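Long-range contact in haloalkane dehalogenase (Mycobacterium rhodesiae, PDB 4MJ3), which hydrolyses the carbon-halogen bond of haloalkanes, probably through an alpha/beta-hydrolase active site, to give an alcohol and a halide ion: residues 49-61 with 76-88. Residues are numbered along the deposited sequence; the frame is centred on the assembly and turned at random.
Sequences VLLLHGEPSWSYL and AVAIDLVGFGRSD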
# COMPACT_ATOMS: atom_id res chain seq x y z
N VAL A 49 -10.57 -4.47 -8.04
CA VAL A 49 -9.14 -4.59 -7.77
C VAL A 49 -8.80 -3.45 -6.82
O VAL A 49 -8.93 -2.28 -7.18
CB VAL A 49 -8.33 -4.47 -9.05
CG1 VAL A 49 -6.84 -4.60 -8.76
CG2 VAL A 49 -8.80 -5.51 -10.06
N LEU A 50 -8.39 -3.80 -5.61
CA LEU A 50 -8.07 -2.81 -4.58
C LEU A 50 -6.59 -2.59 -4.54
O LEU A 50 -5.82 -3.52 -4.27
CB LEU A 50 -8.58 -3.28 -3.22
CG LEU A 50 -8.28 -2.36 -2.05
CD1 LEU A 50 -8.93 -1.00 -2.21
CD2 LEU A 50 -8.76 -3.04 -0.78
N LEU A 51 -6.18 -1.34 -4.78
CA LEU A 51 -4.78 -0.98 -4.94
C LEU A 51 -4.31 -0.20 -3.72
O LEU A 51 -4.75 0.92 -3.49
CB LEU A 51 -4.61 -0.09 -6.18
CG LEU A 51 -5.16 -0.67 -7.49
CD1 LEU A 51 -5.26 0.41 -8.56
CD2 LEU A 51 -4.30 -1.82 -7.97
N LEU A 52 -3.44 -0.81 -2.92
CA LEU A 52 -2.97 -0.19 -1.69
C LEU A 52 -1.51 0.21 -1.77
O LEU A 52 -0.65 -0.61 -2.12
CB LEU A 52 -3.21 -1.10 -0.48
CG LEU A 52 -4.67 -1.50 -0.22
CD1 LEU A 52 -4.77 -2.25 1.11
CD2 LEU A 52 -5.62 -0.31 -0.24
N HIS A 53 -1.26 1.48 -1.47
CA HIS A 53 0.07 2.05 -1.47
C HIS A 53 0.62 2.01 -0.06
O HIS A 53 -0.11 1.75 0.90
CB HIS A 53 -0.01 3.51 -1.92
CG HIS A 53 -0.51 4.43 -0.86
ND1 HIS A 53 0.32 4.98 0.09
CD2 HIS A 53 -1.76 4.80 -0.52
CE1 HIS A 53 -0.39 5.70 0.93
NE2 HIS A 53 -1.66 5.61 0.58
N GLY A 54 1.91 2.28 0.06
CA GLY A 54 2.56 2.34 1.34
C GLY A 54 3.31 3.64 1.58
O GLY A 54 2.89 4.72 1.16
N GLU A 55 4.43 3.50 2.26
CA GLU A 55 5.25 4.62 2.70
C GLU A 55 6.20 5.09 1.59
O GLU A 55 6.80 4.26 0.90
CB GLU A 55 6.07 4.09 3.91
CG GLU A 55 7.26 4.93 4.33
CD GLU A 55 6.91 6.18 5.13
OE1 GLU A 55 5.74 6.57 5.15
OE2 GLU A 55 7.85 6.74 5.76
N PRO A 56 6.40 6.41 1.44
CA PRO A 56 5.61 7.57 1.86
C PRO A 56 4.85 8.04 0.62
O PRO A 56 4.96 9.19 0.21
CB PRO A 56 6.68 8.59 2.21
CG PRO A 56 7.79 8.29 1.24
CD PRO A 56 7.62 6.86 0.74
N SER A 57 4.13 7.13 -0.01
CA SER A 57 3.48 7.42 -1.29
C SER A 57 1.99 7.69 -1.08
O SER A 57 1.57 8.03 0.04
CB SER A 57 3.73 6.26 -2.25
OG SER A 57 3.09 5.08 -1.82
N TRP A 58 1.23 7.67 -2.17
CA TRP A 58 -0.22 7.70 -2.10
C TRP A 58 -0.77 7.11 -3.39
O TRP A 58 0.01 6.53 -4.17
CB TRP A 58 -0.76 9.10 -1.81
CG TRP A 58 -0.47 10.22 -2.76
CD1 TRP A 58 0.74 10.84 -2.96
CD2 TRP A 58 -1.42 10.94 -3.58
NE1 TRP A 58 0.59 11.88 -3.88
CE2 TRP A 58 -0.72 11.95 -4.26
CE3 TRP A 58 -2.81 10.83 -3.78
CZ2 TRP A 58 -1.36 12.84 -5.13
CZ3 TRP A 58 -3.43 11.70 -4.66
CH2 TRP A 58 -2.72 12.70 -5.29
N SER A 59 -2.08 7.22 -3.62
CA SER A 59 -2.72 6.56 -4.77
C SER A 59 -2.20 7.02 -6.14
O SER A 59 -2.33 6.31 -7.13
CB SER A 59 -4.23 6.71 -4.69
OG SER A 59 -4.71 5.95 -3.58
N TYR A 60 -1.53 8.17 -6.17
CA TYR A 60 -0.79 8.65 -7.33
C TYR A 60 0.16 7.59 -7.89
O TYR A 60 0.35 7.51 -9.11
CB TYR A 60 -0.03 9.93 -7.01
CG TYR A 60 0.48 10.66 -8.21
CD1 TYR A 60 -0.39 11.40 -8.98
CD2 TYR A 60 1.82 10.60 -8.60
CE1 TYR A 60 0.04 12.11 -10.09
CE2 TYR A 60 2.27 11.30 -9.70
CZ TYR A 60 1.38 12.04 -10.46
OH TYR A 60 1.78 12.74 -11.57
N LEU A 61 0.73 6.78 -7.00
CA LEU A 61 1.62 5.67 -7.38
C LEU A 61 0.99 4.67 -8.35
O LEU A 61 1.71 4.02 -9.11
CB LEU A 61 2.08 4.95 -6.10
CG LEU A 61 3.02 3.75 -6.22
CD1 LEU A 61 4.30 4.15 -6.94
CD2 LEU A 61 3.30 3.22 -4.82
N ALA A 76 -11.18 -0.46 -10.60
CA ALA A 76 -10.00 -0.14 -9.84
C ALA A 76 -10.35 0.82 -8.71
O ALA A 76 -10.88 1.91 -8.94
CB ALA A 76 -8.94 0.47 -10.74
N VAL A 77 -10.03 0.41 -7.49
CA VAL A 77 -10.23 1.23 -6.32
C VAL A 77 -8.89 1.39 -5.62
O VAL A 77 -8.19 0.40 -5.39
CB VAL A 77 -11.27 0.57 -5.38
CG1 VAL A 77 -11.47 1.42 -4.15
CG2 VAL A 77 -12.57 0.37 -6.14
N ALA A 78 -8.50 2.63 -5.34
CA ALA A 78 -7.23 2.91 -4.66
C ALA A 78 -7.52 3.82 -3.48
O ALA A 78 -8.22 4.83 -3.63
CB ALA A 78 -6.24 3.58 -5.61
N ILE A 79 -6.99 3.49 -2.30
CA ILE A 79 -7.34 4.24 -1.10
C ILE A 79 -6.07 4.83 -0.49
O ILE A 79 -5.10 4.12 -0.33
CB ILE A 79 -8.03 3.31 -0.07
CG1 ILE A 79 -9.29 2.68 -0.67
CG2 ILE A 79 -8.35 4.06 1.22
CD1 ILE A 79 -9.97 1.66 0.22
N ASP A 80 -6.12 6.10 -0.11
CA ASP A 80 -5.00 6.74 0.58
C ASP A 80 -5.04 6.46 2.09
O ASP A 80 -6.02 6.73 2.77
CB ASP A 80 -5.01 8.26 0.39
CG ASP A 80 -4.69 8.70 -1.03
OD1 ASP A 80 -4.17 7.90 -1.87
OD2 ASP A 80 -4.99 9.89 -1.33
N LEU A 81 -3.94 5.94 2.61
CA LEU A 81 -3.79 5.72 4.05
C LEU A 81 -3.93 7.04 4.81
O LEU A 81 -3.54 8.08 4.33
CB LEU A 81 -2.43 5.11 4.33
CG LEU A 81 -2.14 3.70 3.78
CD1 LEU A 81 -0.66 3.38 3.85
CD2 LEU A 81 -2.95 2.68 4.53
N VAL A 82 -4.44 6.94 6.03
CA VAL A 82 -4.47 8.08 6.94
C VAL A 82 -3.02 8.54 7.09
O VAL A 82 -2.13 7.73 7.32
CB VAL A 82 -5.09 7.68 8.30
CG1 VAL A 82 -4.94 8.79 9.32
CG2 VAL A 82 -6.58 7.34 8.12
N GLY A 83 -2.81 9.85 7.01
CA GLY A 83 -1.47 10.41 7.04
C GLY A 83 -0.88 10.70 5.67
O GLY A 83 0.20 11.31 5.59
N PHE A 84 -1.57 10.30 4.59
CA PHE A 84 -0.99 10.30 3.23
C PHE A 84 -1.94 10.82 2.18
O PHE A 84 -3.16 10.83 2.39
CB PHE A 84 -0.52 8.87 2.90
CG PHE A 84 0.54 8.38 3.84
CD1 PHE A 84 0.19 7.81 5.05
CD2 PHE A 84 1.89 8.60 3.57
CE1 PHE A 84 1.15 7.47 5.98
CE2 PHE A 84 2.86 8.25 4.51
CZ PHE A 84 2.48 7.66 5.69
N GLY A 85 -1.40 11.25 1.06
CA GLY A 85 -2.20 11.58 -0.09
C GLY A 85 -3.19 12.68 0.23
O GLY A 85 -2.81 13.70 0.80
N ARG A 86 -4.44 12.47 -0.15
CA ARG A 86 -5.52 13.39 0.11
C ARG A 86 -6.36 13.00 1.34
O ARG A 86 -7.39 13.61 1.60
CB ARG A 86 -6.37 13.53 -1.15
CG ARG A 86 -5.58 13.99 -2.35
CD ARG A 86 -6.46 14.23 -3.57
NE ARG A 86 -7.19 15.48 -3.44
CZ ARG A 86 -7.69 16.20 -4.44
NH1 ARG A 86 -7.59 15.78 -5.69
NH2 ARG A 86 -8.31 17.34 -4.16
N SER A 87 -5.90 12.02 2.12
CA SER A 87 -6.55 11.67 3.37
C SER A 87 -6.13 12.62 4.50
O SER A 87 -5.10 13.31 4.41
CB SER A 87 -6.27 10.22 3.76
OG SER A 87 -6.88 9.30 2.85
N ASP A 88 -6.96 12.70 5.52
CA ASP A 88 -6.64 13.50 6.70
C ASP A 88 -5.40 12.97 7.43
O ASP A 88 -5.03 11.80 7.29
CB ASP A 88 -7.83 13.56 7.66
CG ASP A 88 -8.94 14.48 7.17
OD1 ASP A 88 -8.72 15.22 6.19
OD2 ASP A 88 -10.03 14.47 7.79
O HOH W 1 -3.18 2.13 0.64
O HOH W 2 1.35 10.72 0.67
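The imidazole of H53 points its NE2 edge at the 76-88 chain and accepts the backbone N-H of L81 there, NE2 to N 3.1 Å, the donor tilted 22° from the ring plane. On its other side ND1 gives its proton to G54 O, meeting a lone pair in the carbonyl plane. With chi1 at 77°, CG sits between backbone N and carbonyl carbon, which swings the ring off the strand end; W58 CA lies over the centre of one face, and L81 CD1 and F84 CB each lie 3.7 Å from H53 CE1.

D80 OD1 takes two bonds from S59: N nearly along the C-O axis (S59 N to D80 OD1 2.8 Å), OG from well out of the carboxylate plane, on the opposite face from N (S59 OG to D80 OD1 2.6 Å). OD2 is held by the backbone N of R86 and by H37 of strand 33-41. The W58 indole lies beside this carboxylate, the planes 76° apart; G85 CA packs on one indole face and Y60 CB on the other, while NE1 bonds to A195 O. The F84 ring lies by S57 O and P56, and E55 OE1 comes to 3.4 Å from its CE2.

The loops leave the ends of strands 48-52 and 75-79, which run parallel as neighbours in a beta-alpha-beta unit. L50 CD1 meets I79 CD1 on one sheet face, L51 meets A78 on the other. H53-G54-E55-P56, with its cis peptide before P56, is consistent with the family's HGxP oxyanion-hole motif, E55 N bonding D123, the probable nucleophile. A bond at each nitrogen fixes the rotation of H53, consistent with a neutral ring protonated on ND1, and the buried D80 carboxylate is probably stabilised as an anion by its several donors.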